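Side-chain contacts in sialidase domain-containing protein (Dyadobacter fermentans, PDB 5HX0), which is of unknown function but carries a BNR-repeat-like, sialidase-type beta-propeller domain, and so may bind or process glycans, as sialidases do: residues Leu130-Gly135 and Gly218-Val223; Leu138-Gly143 and Gly210-Gly215; His238-Asp243 and Trp249-Pro254; Tyr269-Pro272 and Val276-Phe279. All coordinates share one frame; numbering follows the deposited sequence.

Interaction 1: residues Leu130-Gly135 and Gly218-Val223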
loop_
_atom_site.group_PDB
_atom_site.type_symbol
_atom_site.label_atom_id
_atom_site.label_comp_id
_atom_site.label_asym_id
_atom_site.label_seq_id
_atom_site.Cartn_x
_atom_site.Cartn_y
_atom_site.Cartn_z
ATOM N N LEU A 130 -9.576 -3.283 -17.994
ATOM C CA LEU A 130 -9.928 -3.777 -19.330
ATOM C C LEU A 130 -9.527 -5.244 -19.406
ATOM O O LEU A 130 -8.370 -5.576 -19.139
ATOM C CB LEU A 130 -9.213 -3.011 -20.446
ATOM C CG LEU A 130 -9.502 -3.569 -21.865
ATOM C CD1 LEU A 130 -10.984 -3.352 -22.264
ATOM C CD2 LEU A 130 -8.578 -2.943 -22.905
ATOM N N GLN A 131 -10.460 -6.120 -19.764
ATOM C CA GLN A 131 -10.127 -7.521 -19.998
ATOM C C GLN A 131 -10.103 -7.780 -21.501
ATOM O O GLN A 131 -11.119 -7.586 -22.170
ATOM C CB GLN A 131 -11.121 -8.462 -19.324
ATOM C CG GLN A 131 -10.791 -9.936 -19.582
ATOM C CD GLN A 131 -11.710 -10.864 -18.834
ATOM O OE1 GLN A 131 -11.262 -11.640 -17.996
ATOM N NE2 GLN A 131 -13.008 -10.761 -19.102
ATOM N N LEU A 132 -8.947 -8.210 -22.023
ATOM C CA LEU A 132 -8.836 -8.570 -23.432
ATOM C C LEU A 132 -9.476 -9.932 -23.699
ATOM O O LEU A 132 -9.629 -10.759 -22.799
ATOM C CB LEU A 132 -7.368 -8.615 -23.877
ATOM C CG LEU A 132 -6.567 -7.333 -23.602
ATOM C CD1 LEU A 132 -5.216 -7.366 -24.327
ATOM C CD2 LEU A 132 -7.367 -6.103 -24.018
ATOM N N LYS A 133 -9.826 -10.169 -24.969
ATOM C CA LYS A 133 -10.388 -11.470 -25.339
ATOM C C LYS A 133 -9.461 -12.615 -24.954
ATOM O O LYS A 133 -9.934 -13.714 -24.633
ATOM C CB LYS A 133 -10.665 -11.522 -26.842
ATOM C CG LYS A 133 -11.541 -10.402 -27.351
ATOM C CD LYS A 133 -12.948 -10.611 -26.975
ATOM C CE LYS A 133 -13.838 -9.732 -27.845
ATOM N NZ LYS A 133 -15.230 -9.756 -27.330
ATOM N N ASP A 134 -8.151 -12.379 -24.947
ATOM C CA ASP A 134 -7.224 -13.450 -24.598
ATOM C C ASP A 134 -7.035 -13.580 -23.093
ATOM O O ASP A 134 -6.223 -14.390 -22.648
ATOM C CB ASP A 134 -5.867 -13.251 -25.303
ATOM C CG ASP A 134 -5.065 -12.069 -24.766
ATOM O OD1 ASP A 134 -5.380 -11.539 -23.683
ATOM O OD2 ASP A 134 -4.084 -11.680 -25.437
ATOM N N GLY A 135 -7.758 -12.804 -22.303
ATOM C CA GLY A 135 -7.734 -12.944 -20.865
ATOM C C GLY A 135 -6.795 -12.003 -20.147
ATOM O O GLY A 135 -6.891 -11.887 -18.917
ATOM N N GLY A 218 -7.885 -6.182 -32.557
ATOM C CA GLY A 218 -7.000 -6.400 -31.426
ATOM C C GLY A 218 -6.277 -5.160 -30.928
ATOM O O GLY A 218 -5.601 -5.222 -29.891
ATOM N N ARG A 219 -6.388 -4.047 -31.638
ATOM C CA ARG A 219 -5.824 -2.791 -31.170
ATOM C C ARG A 219 -6.638 -2.269 -29.978
ATOM O O ARG A 219 -7.851 -2.463 -29.912
ATOM C CB ARG A 219 -5.815 -1.827 -32.349
ATOM C CG ARG A 219 -5.977 -0.386 -32.087
ATOM C CD ARG A 219 -5.881 0.347 -33.444
ATOM N NE ARG A 219 -4.569 0.194 -34.083
ATOM C CZ ARG A 219 -4.107 0.988 -35.049
ATOM N NH1 ARG A 219 -4.845 1.996 -35.495
ATOM N NH2 ARG A 219 -2.903 0.777 -35.565
ATOM N N ILE A 220 -5.965 -1.645 -29.007
ATOM C CA ILE A 220 -6.646 -1.119 -27.816
ATOM C C ILE A 220 -6.780 0.390 -27.944
ATOM O O ILE A 220 -5.780 1.092 -28.144
ATOM C CB ILE A 220 -5.901 -1.467 -26.519
ATOM C CG1 ILE A 220 -5.629 -2.968 -26.441
ATOM C CG2 ILE A 220 -6.757 -1.011 -25.303
ATOM C CD1 ILE A 220 -4.843 -3.331 -25.234
ATOM N N LEU A 221 -8.001 0.883 -27.775
ATOM C CA LEU A 221 -8.340 2.298 -27.839
ATOM C C LEU A 221 -8.440 2.855 -26.428
ATOM O O LEU A 221 -9.024 2.223 -25.551
ATOM C CB LEU A 221 -9.685 2.483 -28.547
ATOM C CG LEU A 221 -9.783 1.787 -29.892
ATOM C CD1 LEU A 221 -11.208 1.847 -30.406
ATOM C CD2 LEU A 221 -8.831 2.465 -30.855
ATOM N N TRP A 222 -7.901 4.051 -26.216
ATOM C CA TRP A 222 -7.929 4.671 -24.893
ATOM C C TRP A 222 -8.040 6.172 -25.088
ATOM O O TRP A 222 -7.134 6.785 -25.665
ATOM C CB TRP A 222 -6.662 4.330 -24.103
ATOM C CG TRP A 222 -6.692 4.741 -22.661
ATOM C CD1 TRP A 222 -7.784 5.088 -21.914
ATOM C CD2 TRP A 222 -5.553 4.855 -21.795
ATOM N NE1 TRP A 222 -7.396 5.408 -20.626
ATOM C CE2 TRP A 222 -6.030 5.266 -20.530
ATOM C CE3 TRP A 222 -4.176 4.637 -21.971
ATOM C CZ2 TRP A 222 -5.184 5.463 -19.443
ATOM C CZ3 TRP A 222 -3.334 4.832 -20.899
ATOM C CH2 TRP A 222 -3.836 5.245 -19.645
ATOM N N VAL A 223 -9.133 6.774 -24.631
ATOM C CA VAL A 223 -9.267 8.230 -24.705
ATOM C C VAL A 223 -8.813 8.831 -23.378
ATOM O O VAL A 223 -9.436 8.599 -22.332
ATOM C CB VAL A 223 -10.696 8.651 -25.055
ATOM C CG1 VAL A 223 -10.833 10.188 -25.004
ATOM C CG2 VAL A 223 -11.065 8.116 -26.441
#
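Leu-130 and Ile-220 meet methyl to methyl across the seam between two antiparallel sheets, with CD2 of Leu-130 lying 3.6 Å from CG2 of Ile-220. The two side chains run past each other in opposite directions. In Leu-130 a chi1 of 176° sets CG beside the carbonyl carbon. The second apolar touch uses the other branch of the same isoleucine: CD1 of Ile-220 is 3.9 Å from CD2 of Leu-132 and 4.2 Å from its CD1, reaching the leucine fork at both methyls, and here the side chains cross at about a right angle. Ile-220 is thus shared, its CG2 branch given to one leucine and its CG1-CD1 arm to the next.

No hydrogen bond crosses between the segments, so the contact is purely van der Waals. Polar order lies within 130-135, where the chain reverses in a type I beta turn from Leu-132 to Gly-135, closed by a bond of 2.8 Å from Gly-135 N to Leu-132 O. The turn is tied outward as well: Lys-133 N bonds to Glu-214 OE1, and Asp-134 makes a salt bridge to Lys-245.

In a beta-propeller this is packing between successive blades. Strand 123-131 pairs with strand 137-145, whose Leu-138 also touches Ile-220, while strand 220-229 lies between strands 213-214 and 234-242 in the following sheet. Trp-249, from the loop leading into strand 250-256, packs on Ile-220 too.

Interaction 2: residues Leu138-Gly143 and Gly210-Gly215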
loop_
_atom_site.group_PDB
_atom_site.type_symbol
_atom_site.label_atom_id
_atom_site.label_comp_id
_atom_site.label_asym_id
_atom_site.label_seq_id
_atom_site.Cartn_x
_atom_site.Cartn_y
_atom_site.Cartn_z
ATOM N N LEU A 138 -5.780 -5.288 -18.048
ATOM C CA LEU A 138 -5.111 -4.016 -17.807
ATOM C C LEU A 138 -5.860 -3.281 -16.708
ATOM O O LEU A 138 -7.091 -3.311 -16.676
ATOM C CB LEU A 138 -5.098 -3.149 -19.060
ATOM C CG LEU A 138 -4.508 -3.740 -20.344
ATOM C CD1 LEU A 138 -4.638 -2.736 -21.481
ATOM C CD2 LEU A 138 -3.058 -4.057 -20.107
ATOM N N CYS A 139 -5.120 -2.613 -15.819
ATOM C CA CYS A 139 -5.730 -1.800 -14.764
ATOM C C CYS A 139 -5.069 -0.424 -14.800
ATOM O O CYS A 139 -3.965 -0.245 -14.280
ATOM C CB CYS A 139 -5.585 -2.461 -13.387
ATOM S SG CYS A 139 -6.367 -1.500 -12.066
ATOM N N ALA A 140 -5.745 0.544 -15.413
ATOM C CA ALA A 140 -5.228 1.902 -15.494
ATOM C C ALA A 140 -5.517 2.654 -14.203
ATOM O O ALA A 140 -6.536 2.428 -13.532
ATOM C CB ALA A 140 -5.850 2.644 -16.679
ATOM N N SER A 141 -4.599 3.541 -13.839
ATOM C CA SER A 141 -4.796 4.354 -12.639
ATOM C C SER A 141 -4.057 5.675 -12.837
ATOM O O SER A 141 -3.508 5.946 -13.914
ATOM C CB SER A 141 -4.316 3.585 -11.397
ATOM O OG SER A 141 -4.535 4.336 -10.212
ATOM N N TYR A 142 -4.029 6.488 -11.783
ATOM C CA TYR A 142 -3.217 7.698 -11.728
ATOM C C TYR A 142 -3.070 8.075 -10.262
ATOM O O TYR A 142 -3.765 7.534 -9.403
ATOM C CB TYR A 142 -3.808 8.844 -12.557
ATOM C CG TYR A 142 -5.279 9.181 -12.312
ATOM C CD1 TYR A 142 -5.630 10.159 -11.391
ATOM C CD2 TYR A 142 -6.299 8.564 -13.047
ATOM C CE1 TYR A 142 -6.951 10.516 -11.183
ATOM C CE2 TYR A 142 -7.644 8.913 -12.833
ATOM C CZ TYR A 142 -7.947 9.889 -11.891
ATOM O OH TYR A 142 -9.251 10.268 -11.643
ATOM N N GLY A 143 -2.123 8.979 -9.971
ATOM C CA GLY A 143 -1.662 9.150 -8.606
ATOM C C GLY A 143 -1.491 10.591 -8.154
ATOM O O GLY A 143 -1.418 11.535 -8.961
ATOM N N GLY A 210 -12.226 6.028 -17.255
ATOM C CA GLY A 210 -13.095 5.642 -18.357
ATOM C C GLY A 210 -12.673 4.301 -18.911
ATOM O O GLY A 210 -11.588 3.798 -18.628
ATOM N N ALA A 211 -13.564 3.715 -19.711
ATOM C CA ALA A 211 -13.296 2.411 -20.299
ATOM C C ALA A 211 -12.420 2.537 -21.541
ATOM O O ALA A 211 -12.649 3.405 -22.400
ATOM C CB ALA A 211 -14.602 1.698 -20.660
HETATM N N MSE A 212 -11.412 1.666 -21.622
HETATM C CA MSE A 212 -10.695 1.388 -22.854
HETATM C C MSE A 212 -11.562 0.457 -23.676
HETATM O O MSE A 212 -12.568 -0.038 -23.174
HETATM C CB MSE A 212 -9.343 0.725 -22.566
HETATM C CG MSE A 212 -8.434 1.533 -21.684
HETATM SE SE MSE A 212 -6.858 0.452 -21.274
HETATM C CE MSE A 212 -5.754 1.794 -20.413
ATOM N N TYR A 213 -11.173 0.184 -24.926
ATOM C CA TYR A 213 -11.931 -0.773 -25.725
ATOM C C TYR A 213 -10.967 -1.531 -26.631
ATOM O O TYR A 213 -10.060 -0.940 -27.226
ATOM C CB TYR A 213 -13.037 -0.067 -26.535
ATOM C CG TYR A 213 -14.048 -1.020 -27.131
ATOM C CD1 TYR A 213 -13.844 -1.577 -28.396
ATOM C CD2 TYR A 213 -15.189 -1.382 -26.427
ATOM C CE1 TYR A 213 -14.754 -2.456 -28.940
ATOM C CE2 TYR A 213 -16.117 -2.262 -26.968
ATOM C CZ TYR A 213 -15.886 -2.797 -28.218
ATOM O OH TYR A 213 -16.785 -3.673 -28.774
ATOM N N GLU A 214 -11.137 -2.844 -26.700
ATOM C CA GLU A 214 -10.319 -3.662 -27.592
ATOM C C GLU A 214 -11.019 -3.701 -28.952
ATOM O O GLU A 214 -12.094 -4.285 -29.084
ATOM C CB GLU A 214 -10.121 -5.059 -27.005
ATOM C CG GLU A 214 -9.186 -5.941 -27.852
ATOM C CD GLU A 214 -9.083 -7.380 -27.336
ATOM O OE1 GLU A 214 -9.889 -7.788 -26.468
ATOM O OE2 GLU A 214 -8.187 -8.104 -27.815
ATOM N N GLY A 215 -10.430 -3.073 -29.956
ATOM C CA GLY A 215 -11.049 -3.072 -31.267
ATOM C C GLY A 215 -11.057 -4.458 -31.893
ATOM O O GLY A 215 -10.375 -5.382 -31.450
#
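Leu-138, at the start of the segment, meets the selenium of Met-212, a selenomethionine, with its CD1 methyl 3.9 Å from SE. The two side chains cross at about a right angle. The leucine branch comes against the selenium of the selenoether rather than the terminal methyl. Cys-139 points away and touches Pro-127, Leu-129 and Trp-182. Next, Ala-140 points the same way as Leu-138 and takes the end of the long chain: its CB is 3.8 Å from CE of Met-212.

Met-212 spans both partners because its chain is extended beyond CG (chi2 174°, chi3 171°), placing SE and CE one after the other along strand 137-145. All three touching residues are buried, and no hydrogen bond passes between the segments; the backbones stay well apart, 9.2 Å between the CA atoms of Ala-140 and Gly-210.

This is a sheet-to-sheet contact of neighbouring propeller blades. Strand 137-145 is held on its two flanks by strands 123-131 and 165-175, and Met-212 is next to Tyr-213 of the short edge strand in the following sheet. Ile-220 and Trp-222 of the adjoining strand 220-229, together with Trp-249, pack around the same selenomethionine.

Interaction 3: residues His238-Asp243 and Trp249-Pro254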
loop_
_atom_site.group_PDB
_atom_site.type_symbol
_atom_site.label_atom_id
_atom_site.label_comp_id
_atom_site.label_asym_id
_atom_site.label_seq_id
_atom_site.Cartn_x
_atom_site.Cartn_y
_atom_site.Cartn_z
ATOM N N HIS A 238 -7.937 13.045 -26.088
ATOM C CA HIS A 238 -7.037 12.595 -27.137
ATOM C C HIS A 238 -7.072 11.074 -27.154
ATOM O O HIS A 238 -7.155 10.443 -26.098
ATOM C CB HIS A 238 -5.621 13.137 -26.875
ATOM C CG HIS A 238 -5.603 14.620 -26.694
ATOM N ND1 HIS A 238 -5.465 15.490 -27.755
ATOM C CD2 HIS A 238 -5.821 15.390 -25.603
ATOM C CE1 HIS A 238 -5.552 16.734 -27.317
ATOM N NE2 HIS A 238 -5.774 16.703 -26.016
ATOM N N LEU A 239 -7.055 10.492 -28.350
ATOM C CA LEU A 239 -7.094 9.041 -28.493
ATOM C C LEU A 239 -5.677 8.471 -28.530
ATOM O O LEU A 239 -4.867 8.858 -29.383
ATOM C CB LEU A 239 -7.847 8.646 -29.761
ATOM C CG LEU A 239 -7.922 7.146 -30.072
ATOM C CD1 LEU A 239 -8.707 6.403 -29.003
ATOM C CD2 LEU A 239 -8.539 6.923 -31.444
ATOM N N LEU A 240 -5.389 7.548 -27.620
ATOM C CA LEU A 240 -4.204 6.713 -27.703
ATOM C C LEU A 240 -4.587 5.330 -28.213
ATOM O O LEU A 240 -5.706 4.850 -28.013
ATOM C CB LEU A 240 -3.507 6.560 -26.351
ATOM C CG LEU A 240 -3.184 7.820 -25.551
ATOM C CD1 LEU A 240 -2.381 7.455 -24.323
ATOM C CD2 LEU A 240 -2.441 8.820 -26.405
ATOM N N ILE A 241 -3.633 4.683 -28.858
ATOM C CA ILE A 241 -3.835 3.361 -29.420
ATOM C C ILE A 241 -2.643 2.492 -29.047
ATOM O O ILE A 241 -1.493 2.938 -29.133
ATOM C CB ILE A 241 -4.002 3.453 -30.949
ATOM C CG1 ILE A 241 -5.322 4.151 -31.309
ATOM C CG2 ILE A 241 -3.826 2.109 -31.556
ATOM C CD1 ILE A 241 -5.587 4.234 -32.798
ATOM N N SER A 242 -2.913 1.255 -28.629
ATOM C CA SER A 242 -1.864 0.290 -28.343
ATOM C C SER A 242 -1.981 -0.885 -29.304
ATOM O O SER A 242 -3.045 -1.499 -29.401
ATOM C CB SER A 242 -1.934 -0.223 -26.905
ATOM O OG SER A 242 -0.920 -1.215 -26.725
ATOM N N ASP A 243 -0.880 -1.217 -29.987
ATOM C CA ASP A 243 -0.826 -2.401 -30.833
ATOM C C ASP A 243 -0.083 -3.555 -30.182
ATOM O O ASP A 243 0.211 -4.546 -30.859
ATOM C CB ASP A 243 -0.175 -2.075 -32.182
ATOM C CG ASP A 243 -1.052 -1.198 -33.047
ATOM O OD1 ASP A 243 -2.179 -1.630 -33.382
ATOM O OD2 ASP A 243 -0.617 -0.078 -33.380
ATOM N N TRP A 249 1.842 2.811 -25.932
ATOM C CA TRP A 249 0.757 3.597 -26.501
ATOM C C TRP A 249 1.315 4.601 -27.498
ATOM O O TRP A 249 2.383 5.172 -27.277
ATOM C CB TRP A 249 -0.009 4.335 -25.387
ATOM C CG TRP A 249 -0.608 3.385 -24.391
ATOM C CD1 TRP A 249 -0.038 2.910 -23.228
ATOM C CD2 TRP A 249 -1.902 2.786 -24.482
ATOM N NE1 TRP A 249 -0.916 2.044 -22.596
ATOM C CE2 TRP A 249 -2.064 1.955 -23.348
ATOM C CE3 TRP A 249 -2.945 2.868 -25.422
ATOM C CZ2 TRP A 249 -3.227 1.213 -23.132
ATOM C CZ3 TRP A 249 -4.101 2.126 -25.204
ATOM C CH2 TRP A 249 -4.229 1.316 -24.068
ATOM N N LYS A 250 0.574 4.826 -28.583
ATOM C CA LYS A 250 0.894 5.859 -29.557
ATOM C C LYS A 250 -0.263 6.846 -29.656
ATOM O O LYS A 250 -1.432 6.447 -29.683
ATOM C CB LYS A 250 1.173 5.257 -30.941
ATOM C CG LYS A 250 2.602 4.775 -31.157
ATOM C CD LYS A 250 2.937 3.538 -30.355
ATOM C CE LYS A 250 4.446 3.355 -30.249
ATOM N NZ LYS A 250 4.802 2.385 -29.171
ATOM N N TYR A 251 0.073 8.135 -29.710
ATOM C CA TYR A 251 -0.923 9.173 -29.944
ATOM C C TYR A 251 -1.552 9.008 -31.322
ATOM O O TYR A 251 -0.850 8.881 -32.324
ATOM C CB TYR A 251 -0.264 10.548 -29.830
ATOM C CG TYR A 251 -1.229 11.700 -29.903
ATOM C CD1 TYR A 251 -1.599 12.255 -31.138
ATOM C CD2 TYR A 251 -1.777 12.246 -28.748
ATOM C CE1 TYR A 251 -2.496 13.313 -31.211
ATOM C CE2 TYR A 251 -2.669 13.308 -28.814
ATOM C CZ TYR A 251 -3.028 13.829 -30.037
ATOM O OH TYR A 251 -3.917 14.872 -30.095
ATOM N N SER A 252 -2.879 9.009 -31.384
ATOM C CA SER A 252 -3.571 8.889 -32.658
ATOM C C SER A 252 -4.151 10.222 -33.116
ATOM O O SER A 252 -3.805 10.698 -34.199
ATOM C CB SER A 252 -4.671 7.825 -32.587
ATOM O OG SER A 252 -5.295 7.690 -33.858
ATOM N N ALA A 253 -5.012 10.857 -32.311
ATOM C CA ALA A 253 -5.716 12.060 -32.760
ATOM C C ALA A 253 -6.404 12.779 -31.603
ATOM O O ALA A 253 -6.780 12.138 -30.617
ATOM C CB ALA A 253 -6.759 11.691 -33.825
ATOM N N PRO A 254 -6.605 14.097 -31.694
ATOM C CA PRO A 254 -7.454 14.778 -30.707
ATOM C C PRO A 254 -8.900 14.325 -30.844
ATOM O O PRO A 254 -9.401 14.105 -31.952
ATOM C CB PRO A 254 -7.309 16.266 -31.059
ATOM C CG PRO A 254 -6.208 16.345 -32.075
ATOM C CD PRO A 254 -6.130 15.013 -32.745
#
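The indole of Trp-249 carries Ser-242 CB on one face, a CH-pi contact 3.6 Å from the centroid of the six-membered ring and 16° off its normal, while Ile-241 N lies in plane at the ring edge. Leu-240 crosses the indole at about a right angle, its CB 3.8 Å from CE3. At the far end of the hairpin the rings of His-238 and Tyr-251 are obliquely set, planes at 39°. Here ND1 and the phenol OH share a hydrogen bond of 2.9 Å, each lying at the edge of the other's ring; Ser-236 OG holds the opposite nitrogen, NE2, so both histidine nitrogens are engaged.

Between the rings, Ile-241 and Lys-250 exchange two backbone bonds of 2.9 Å, Ile-241 N to Lys-250 O and Lys-250 N to Ile-241 O. Farther on, Ser-252 and Ala-253 both face Leu-239 in a classic beta bulge: Leu-239 N bonds to Ala-253 O and Ser-252 N to Leu-239 O, each 2.8 Å. Ile-241 CD1 sits 3.6 Å from Ser-252 OG, which bonds to Gly-298 O.

The hairpin forms the outer half of its four-stranded sheet: strand 234-242 pairs with 220-229 on its other flank, and 250-256 is the outermost strand within the chain.

Interaction 4: residues Tyr269-Pro272 and Val276-Phe279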
loop_
_atom_site.group_PDB
_atom_site.type_symbol
_atom_site.label_atom_id
_atom_site.label_comp_id
_atom_site.label_asym_id
_atom_site.label_seq_id
_atom_site.Cartn_x
_atom_site.Cartn_y
_atom_site.Cartn_z
ATOM N N TYR A 269 -15.542 3.436 -27.288
ATOM C CA TYR A 269 -16.317 2.295 -27.759
ATOM C C TYR A 269 -16.139 2.159 -29.271
ATOM O O TYR A 269 -16.031 3.161 -29.979
ATOM C CB TYR A 269 -17.802 2.490 -27.370
ATOM C CG TYR A 269 -18.695 1.347 -27.780
ATOM C CD1 TYR A 269 -18.698 0.166 -27.055
ATOM C CD2 TYR A 269 -19.535 1.455 -28.890
ATOM C CE1 TYR A 269 -19.500 -0.905 -27.434
ATOM C CE2 TYR A 269 -20.360 0.385 -29.277
ATOM C CZ TYR A 269 -20.320 -0.797 -28.535
ATOM O OH TYR A 269 -21.093 -1.887 -28.872
ATOM N N GLU A 270 -16.089 0.925 -29.765
ATOM C CA GLU A 270 -16.068 0.672 -31.201
ATOM C C GLU A 270 -17.357 -0.024 -31.589
ATOM O O GLU A 270 -17.721 -1.040 -30.981
ATOM C CB GLU A 270 -14.872 -0.189 -31.600
ATOM C CG GLU A 270 -14.671 -0.304 -33.112
ATOM C CD GLU A 270 -13.582 -1.311 -33.436
ATOM O OE1 GLU A 270 -13.836 -2.530 -33.293
ATOM O OE2 GLU A 270 -12.459 -0.888 -33.767
ATOM N N THR A 271 -18.039 0.514 -32.609
ATOM C CA THR A 271 -19.328 -0.026 -33.022
ATOM C C THR A 271 -19.132 -1.204 -33.972
ATOM O O THR A 271 -18.033 -1.407 -34.500
ATOM C CB THR A 271 -20.153 1.053 -33.706
ATOM O OG1 THR A 271 -19.567 1.347 -34.982
ATOM C CG2 THR A 271 -20.185 2.303 -32.846
ATOM N N PRO A 272 -20.181 -2.003 -34.204
ATOM C CA PRO A 272 -20.026 -3.130 -35.142
ATOM C C PRO A 272 -19.584 -2.698 -36.526
ATOM O O PRO A 272 -18.789 -3.405 -37.157
ATOM C CB PRO A 272 -21.418 -3.774 -35.144
ATOM C CG PRO A 272 -21.934 -3.500 -33.709
ATOM C CD PRO A 272 -21.419 -2.113 -33.396
ATOM N N VAL A 276 -15.529 4.633 -34.096
ATOM C CA VAL A 276 -14.982 4.841 -32.757
ATOM C C VAL A 276 -15.754 5.992 -32.120
ATOM O O VAL A 276 -15.766 7.111 -32.651
ATOM C CB VAL A 276 -13.479 5.164 -32.813
ATOM C CG1 VAL A 276 -12.949 5.484 -31.414
ATOM C CG2 VAL A 276 -12.696 4.016 -33.476
ATOM N N VAL A 277 -16.382 5.733 -30.978
ATOM C CA VAL A 277 -17.210 6.712 -30.284
ATOM C C VAL A 277 -16.645 6.946 -28.889
ATOM O O VAL A 277 -16.275 5.990 -28.198
ATOM C CB VAL A 277 -18.673 6.218 -30.212
ATOM C CG1 VAL A 277 -19.446 7.027 -29.243
ATOM C CG2 VAL A 277 -19.312 6.294 -31.610
ATOM N N ALA A 278 -16.574 8.213 -28.476
ATOM C CA ALA A 278 -16.141 8.575 -27.126
ATOM C C ALA A 278 -17.255 9.322 -26.403
ATOM O O ALA A 278 -17.817 10.277 -26.947
ATOM C CB ALA A 278 -14.868 9.436 -27.166
ATOM N N PHE A 279 -17.553 8.905 -25.166
ATOM C CA PHE A 279 -18.602 9.508 -24.348
ATOM C C PHE A 279 -17.946 10.336 -23.244
ATOM O O PHE A 279 -17.220 9.787 -22.408
ATOM C CB PHE A 279 -19.516 8.437 -23.744
ATOM C CG PHE A 279 -20.176 7.537 -24.765
ATOM C CD1 PHE A 279 -21.297 7.978 -25.485
ATOM C CD2 PHE A 279 -19.693 6.256 -24.995
ATOM C CE1 PHE A 279 -21.934 7.150 -26.421
ATOM C CE2 PHE A 279 -20.320 5.415 -25.946
ATOM C CZ PHE A 279 -21.445 5.871 -26.652
#
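Tyr-269 and Val-277 form the close part of this hairpin, an antiparallel hydrogen-bonded pair joined by two backbone bonds. Val-277 N to Tyr-269 O, at 2.8 Å, is nearly straight (175°); Tyr-269 N to Val-277 O has the same length but is bent, at 132°. Tyr-269 O also receives a CA-H...O contact from Val-276 CA at 3.4 Å. Glu-270 and Val-276 follow as a non-hydrogen-bonded pair, their CA atoms 4.6 Å apart.

Side-chain packing is looser. Phe-279 brings CE2 to 4.1 Å from Tyr-269 CB, while Val-277 CG1 of its own strand covers one ring face, 3.5 Å above the plane. Tyr-269 CG is anti to the backbone N (chi1 -179°), which leads the phenol away from the partner strand to Arg-318 NE, hydrogen-bonded to its OH, and to the ring of Tyr-213. The pairing stops after Glu-270: Thr-271 CG2 comes no nearer than 4.3 Å to Val-277 CG2, and Pro-272 is exposed.

Thr-271 OG1 bonds to Glu-345 OE1 and Asp-275 N, and Glu-270 OE1 to Lys-216 N. The chemistry implies a hairpin held mainly by backbone bonds, while several side chains have partners elsewhere.

From the N terminus, residues 130-135 open interaction 1, which closes at 218-223 after a long excursion; interaction 2, between 138-143 and 210-215, is nested inside that loop. Together they press the sheet containing strands 123-131 and 137-145 against the one containing 213-214 and 220-229. Interaction 3 then follows in series, a local hairpin completing the latter sheet, and Trp-249 CZ2 reaches back to Met-212 CE at 3.8 Å. Interaction 4, also in series, is the hairpin beginning the next sheet; it packs on interaction 1 through Val-276 and Leu-221 and on interaction 2 through Tyr-269 and Tyr-213. No two contacts cross along the chain, and three successive sheets are joined.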